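PDB 2OAS: 4-hydroxybutyrate coenzyme A transferase from Shewanella oneidensis, which probably transfers coenzyme A between carboxylic acids such as acetate and 4-hydroxybutyrate, by way of a covalent link between the enzyme and coenzyme A. Local coordinates for residues Gln195-Leu200 with Tyr382-Tyr387; Asp205-Gly210 with Asn300-Asn305. All blocks are in the same frame, centred on the assembly; numbering follows the deposited sequence.

Contact 1 of 2, residues Gln195-Leu200 with Tyr382-Tyr387; sequences QHVAEL and YIVTEY
Residues 195-200 of helix 188-200, in which V197 lies nearest V384, run roughly antiparallel to strand 382-385, the segment axes 8.5 Å apart at closest approach and 147° between their directions. H196, V197 and L200, on the helix side that faces the strand, carry the contact. L200 lies over one face of the Y382 ring: CG sits 4.3 Å from the ring centroid, almost on its normal, a CH-pi contact, while CD1 reaches CZ at 3.4 Å. A branched aliphatic group suits a broad aromatic face. In the middle, V197 and V384 meet methyl to methyl, CG2 to CG2 at 3.5 Å, their side chains crossing at about a right angle; short beta-branched residues fit this close spacing. At the far end the H196 imidazole (chi1 -67°) suits the carbonyls where the strand ends: NE2 gives a weak hydrogen bond to O of E386, in the ring plane at its edge, and CD2 lies obliquely against T385 O at 3.1 Å. The E386 carboxylate turns elsewhere, OE1 accepting from the S353 backbone. V384 also touches V348 and A350 of the neighbouring strand, placing this as helix-on-sheet packing in the alpha/beta fold of a CoA-transferase.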
loop_
_atom_site.group_PDB
_atom_site.type_symbol
_atom_site.label_atom_id
_atom_site.label_comp_id
_atom_site.label_asym_id
_atom_site.label_seq_id
_atom_site.Cartn_x
_atom_site.Cartn_y
_atom_site.Cartn_z
ATOM N N GLN A 195 26.749 7.394 0.020
ATOM C CA GLN A 195 27.137 8.303 1.093
ATOM C C GLN A 195 25.931 9.000 1.704
ATOM O O GLN A 195 25.805 9.078 2.924
ATOM C CB GLN A 195 28.122 9.345 0.559
ATOM C CG GLN A 195 29.329 8.746 -0.153
ATOM C CD GLN A 195 30.269 9.806 -0.716
ATOM O OE1 GLN A 195 29.842 10.713 -1.447
ATOM N NE2 GLN A 195 31.551 9.699 -0.381
ATOM N N HIS A 196 25.046 9.506 0.858
ATOM C CA HIS A 196 23.863 10.194 1.354
ATOM C C HIS A 196 23.008 9.280 2.210
ATOM O O HIS A 196 22.618 9.653 3.315
ATOM C CB HIS A 196 23.025 10.737 0.195
ATOM C CG HIS A 196 23.693 11.836 -0.571
ATOM N ND1 HIS A 196 24.159 12.986 0.030
ATOM C CD2 HIS A 196 23.955 11.968 -1.893
ATOM C CE1 HIS A 196 24.680 13.779 -0.890
ATOM N NE2 HIS A 196 24.567 13.184 -2.065
ATOM N N VAL A 197 22.724 8.079 1.711
ATOM C CA VAL A 197 21.892 7.138 2.454
ATOM C C VAL A 197 22.551 6.771 3.777
ATOM O O VAL A 197 21.893 6.699 4.819
ATOM C CB VAL A 197 21.643 5.845 1.659
ATOM C CG1 VAL A 197 20.655 4.983 2.402
ATOM C CG2 VAL A 197 21.124 6.163 0.270
ATOM N N ALA A 198 23.859 6.548 3.723
ATOM C CA ALA A 198 24.629 6.182 4.906
ATOM C C ALA A 198 24.397 7.144 6.068
ATOM O O ALA A 198 24.389 6.722 7.222
ATOM C CB ALA A 198 26.096 6.126 4.563
ATOM N N GLU A 199 24.215 8.427 5.769
ATOM C CA GLU A 199 23.985 9.411 6.821
ATOM C C GLU A 199 22.626 9.272 7.501
ATOM O O GLU A 199 22.436 9.767 8.612
ATOM C CB GLU A 199 24.150 10.832 6.280
ATOM C CG GLU A 199 25.601 11.290 6.232
ATOM C CD GLU A 199 25.761 12.720 5.710
ATOM O OE1 GLU A 199 25.405 12.978 4.530
ATOM O OE2 GLU A 199 26.242 13.585 6.485
ATOM N N LEU A 200 21.690 8.590 6.841
ATOM C CA LEU A 200 20.370 8.385 7.424
ATOM C C LEU A 200 20.356 7.156 8.330
ATOM O O LEU A 200 19.474 7.015 9.171
ATOM C CB LEU A 200 19.299 8.226 6.338
ATOM C CG LEU A 200 18.783 9.459 5.585
ATOM C CD1 LEU A 200 18.300 10.516 6.565
ATOM C CD2 LEU A 200 19.880 10.017 4.730
ATOM N N TYR A 382 11.723 8.970 2.369
ATOM C CA TYR A 382 12.911 9.605 1.804
ATOM C C TYR A 382 13.158 9.175 0.373
ATOM O O TYR A 382 12.826 8.062 -0.024
ATOM C CB TYR A 382 14.168 9.255 2.577
ATOM C CG TYR A 382 14.439 10.062 3.810
ATOM C CD1 TYR A 382 14.197 9.522 5.080
ATOM C CD2 TYR A 382 14.994 11.339 3.721
ATOM C CE1 TYR A 382 14.503 10.223 6.225
ATOM C CE2 TYR A 382 15.309 12.061 4.870
ATOM C CZ TYR A 382 15.060 11.493 6.122
ATOM O OH TYR A 382 15.357 12.179 7.278
ATOM N N ILE A 383 13.777 10.062 -0.386
ATOM C CA ILE A 383 14.143 9.796 -1.764
ATOM C C ILE A 383 15.539 10.388 -1.893
ATOM O O ILE A 383 15.732 11.563 -1.621
ATOM C CB ILE A 383 13.177 10.465 -2.742
ATOM C CG1 ILE A 383 11.867 9.678 -2.760
ATOM C CG2 ILE A 383 13.778 10.514 -4.142
ATOM C CD1 ILE A 383 10.860 10.208 -3.718
ATOM N N VAL A 384 16.517 9.565 -2.263
ATOM C CA VAL A 384 17.895 10.034 -2.392
ATOM C C VAL A 384 18.449 9.860 -3.796
ATOM O O VAL A 384 18.117 8.920 -4.514
ATOM C CB VAL A 384 18.854 9.299 -1.445
ATOM C CG1 VAL A 384 18.432 9.472 -0.010
ATOM C CG2 VAL A 384 18.881 7.835 -1.800
ATOM N N THR A 385 19.337 10.770 -4.151
ATOM C CA THR A 385 19.975 10.782 -5.449
ATOM C C THR A 385 21.411 11.209 -5.202
ATOM O O THR A 385 21.770 11.588 -4.080
ATOM C CB THR A 385 19.268 11.807 -6.361
ATOM O OG1 THR A 385 18.033 11.246 -6.834
ATOM C CG2 THR A 385 20.122 12.189 -7.533
ATOM N N GLU A 386 22.240 11.144 -6.239
ATOM C CA GLU A 386 23.631 11.545 -6.109
ATOM C C GLU A 386 23.720 13.020 -5.689
ATOM O O GLU A 386 24.787 13.504 -5.322
ATOM C CB GLU A 386 24.374 11.320 -7.435
ATOM C CG GLU A 386 23.919 12.212 -8.597
ATOM C CD GLU A 386 23.080 11.477 -9.641
ATOM O OE1 GLU A 386 22.052 10.874 -9.271
ATOM O OE2 GLU A 386 23.453 11.511 -10.847
ATOM N N TYR A 387 22.595 13.727 -5.733
ATOM C CA TYR A 387 22.590 15.141 -5.370
ATOM C C TYR A 387 21.969 15.448 -4.014
ATOM O O TYR A 387 21.747 16.611 -3.686
ATOM C CB TYR A 387 21.885 15.956 -6.467
ATOM C CG TYR A 387 22.580 15.889 -7.816
ATOM C CD1 TYR A 387 23.792 16.546 -8.027
ATOM C CD2 TYR A 387 22.064 15.118 -8.860
ATOM C CE1 TYR A 387 24.474 16.433 -9.227
ATOM C CE2 TYR A 387 22.743 14.997 -10.074
ATOM C CZ TYR A 387 23.953 15.655 -10.246
ATOM O OH TYR A 387 24.672 15.508 -11.417
#

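Contact 2 of 2, residues Asp205-Gly210 with Asn300-Asn305; sequences DCLQMG and NVMAIN
The amides of Q208 and N305 belong to side chains that cross at about a right angle, their planes 28° apart: ND2 of N305 gives a hydrogen bond to OE1 of Q208 (3.1 Å), approaching in the plane of the Q208 carbonyl on a lone pair of OE1, though OE1 is tilted 26° from the amide plane of N305. At the other end, the D205 carboxylate has OD1 beside CB of N300, while R346 meets its charge in a salt bridge. Between these ends runs a parallel pair of strands, 206-208 beside 301-305, within the mixed sheet of the alpha/beta domain. Backbone bonds alternate between the strands, from C206 N to N300 O through a weak one from Q208 N to M302 O to I304 N to Q208 O, nearly straight at 170°. C206, V301, Q208 and A303 share one face, where the last three touch helix 332-341 and the small A303 lies beside Q208. On the other, L207 CD2 packs on CG of the selenomethionine M302 at 4.0 Å, apolar groups suited to a buried layer. Beyond them CG of selenomethionine M209 lies against CB of I304. The side chain of N305 is about 5 Å from bound coenzyme A, and that of Q208 about 5 Å from the side chain of E233, which binds coenzyme A covalently. A bend at chi2 turns the Q208 chain so that OE1 also comes within 3.6 Å of A303 CB.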
loop_
_atom_site.group_PDB
_atom_site.type_symbol
_atom_site.label_atom_id
_atom_site.label_comp_id
_atom_site.label_asym_id
_atom_site.label_seq_id
_atom_site.Cartn_x
_atom_site.Cartn_y
_atom_site.Cartn_z
ATOM N N ASP A 205 20.145 -0.037 13.719
ATOM C CA ASP A 205 19.112 -0.083 12.696
ATOM C C ASP A 205 18.951 -1.475 12.121
ATOM O O ASP A 205 19.925 -2.207 11.973
ATOM C CB ASP A 205 19.433 0.881 11.565
ATOM C CG ASP A 205 18.989 2.294 11.861
ATOM O OD1 ASP A 205 18.594 2.598 13.010
ATOM O OD2 ASP A 205 19.043 3.118 10.928
ATOM N N CYS A 206 17.709 -1.825 11.799
ATOM C CA CYS A 206 17.396 -3.136 11.226
ATOM C C CYS A 206 17.274 -3.010 9.703
ATOM O O CYS A 206 16.204 -2.687 9.179
ATOM C CB CYS A 206 16.099 -3.651 11.808
ATOM S SG CYS A 206 15.746 -5.302 11.293
ATOM N N LEU A 207 18.368 -3.291 9.004
ATOM C CA LEU A 207 18.441 -3.155 7.552
ATOM C C LEU A 207 17.619 -4.054 6.652
ATOM O O LEU A 207 17.311 -5.213 6.969
ATOM C CB LEU A 207 19.896 -3.275 7.091
ATOM C CG LEU A 207 20.979 -2.401 7.726
ATOM C CD1 LEU A 207 22.341 -2.821 7.190
ATOM C CD2 LEU A 207 20.690 -0.950 7.445
ATOM N N GLN A 208 17.294 -3.486 5.496
ATOM C CA GLN A 208 16.570 -4.163 4.442
ATOM C C GLN A 208 17.004 -3.503 3.139
ATOM O O GLN A 208 16.808 -2.294 2.950
ATOM C CB GLN A 208 15.067 -4.037 4.642
ATOM C CG GLN A 208 14.242 -4.758 3.582
ATOM C CD GLN A 208 14.169 -3.978 2.259
ATOM O OE1 GLN A 208 13.612 -2.874 2.200
ATOM N NE2 GLN A 208 14.744 -4.548 1.198
HETATM N N MSE A 209 17.600 -4.304 2.253
HETATM C CA MSE A 209 18.101 -3.824 0.968
HETATM C C MSE A 209 18.063 -4.822 -0.166
HETATM O O MSE A 209 17.769 -5.995 0.027
HETATM C CB MSE A 209 19.548 -3.404 1.096
HETATM C CG MSE A 209 19.784 -2.151 1.861
HETATM SE SE MSE A 209 21.675 -1.915 1.893
HETATM C CE MSE A 209 21.928 -2.267 3.792
ATOM N N GLY A 210 18.409 -4.325 -1.354
ATOM C CA GLY A 210 18.461 -5.148 -2.545
ATOM C C GLY A 210 19.895 -5.300 -3.045
ATOM O O GLY A 210 20.840 -4.933 -2.343
ATOM N N ASN A 300 13.479 0.716 14.680
ATOM C CA ASN A 300 14.470 1.357 13.825
ATOM C C ASN A 300 14.728 0.650 12.494
ATOM O O ASN A 300 15.869 0.559 12.042
ATOM C CB ASN A 300 15.782 1.498 14.596
ATOM C CG ASN A 300 15.604 2.258 15.889
ATOM O OD1 ASN A 300 15.139 3.393 15.890
ATOM N ND2 ASN A 300 15.973 1.632 17.000
ATOM N N VAL A 301 13.677 0.144 11.872
ATOM C CA VAL A 301 13.821 -0.509 10.583
ATOM C C VAL A 301 14.334 0.521 9.565
ATOM O O VAL A 301 13.919 1.676 9.587
ATOM C CB VAL A 301 12.460 -1.076 10.092
ATOM C CG1 VAL A 301 12.498 -1.340 8.594
ATOM C CG2 VAL A 301 12.143 -2.362 10.844
HETATM N N MSE A 302 15.242 0.091 8.692
HETATM C CA MSE A 302 15.832 0.950 7.666
HETATM C C MSE A 302 15.611 0.257 6.335
HETATM O O MSE A 302 16.321 -0.680 5.980
HETATM C CB MSE A 302 17.338 1.127 7.926
HETATM C CG MSE A 302 18.088 1.976 6.903
HETATM SE SE MSE A 302 17.680 3.878 6.958
HETATM C CE MSE A 302 16.580 3.979 5.386
ATOM N N ALA A 303 14.606 0.705 5.608
ATOM C CA ALA A 303 14.278 0.101 4.337
ATOM C C ALA A 303 14.825 0.915 3.174
ATOM O O ALA A 303 14.424 2.049 2.951
ATOM C CB ALA A 303 12.783 -0.047 4.221
ATOM N N ILE A 304 15.739 0.312 2.431
ATOM C CA ILE A 304 16.363 0.984 1.304
ATOM C C ILE A 304 16.080 0.255 0.001
ATOM O O ILE A 304 16.553 -0.852 -0.214
ATOM C CB ILE A 304 17.881 1.066 1.516
ATOM C CG1 ILE A 304 18.166 1.820 2.813
ATOM C CG2 ILE A 304 18.535 1.727 0.342
ATOM C CD1 ILE A 304 19.598 1.719 3.263
ATOM N N ASN A 305 15.313 0.891 -0.868
ATOM C CA ASN A 305 14.967 0.284 -2.147
ATOM C C ASN A 305 15.255 1.240 -3.292
ATOM O O ASN A 305 15.692 2.370 -3.074
ATOM C CB ASN A 305 13.485 -0.097 -2.142
ATOM C CG ASN A 305 13.176 -1.188 -1.135
ATOM O OD1 ASN A 305 13.256 -2.379 -1.450
ATOM N ND2 ASN A 305 12.847 -0.788 0.094
#

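How the contacts relate
Both contacts belong to one mixed sheet: contact 2 joins two of its inner parallel strands, while contact 1 lays a helix over strand 382-385, which strand 346-350 separates from 301-305 in the sheet. Contact 2 is buried and rests mainly on backbone hydrogen bonds, one of them weak; contact 1 is partly buried and relies on aliphatic and aromatic packing with one weak polar bond at its end. Strand 206-208 is the next element after helix 188-200, and both segments of contact 2 fall between those of contact 1 in the chain. The two meet where V197 CG1 packs on I304 CD1 at 3.5 Å, and R346 bridges them, bonding weakly to L200 O and pairing with D205. Contact 2 lies closer to coenzyme A.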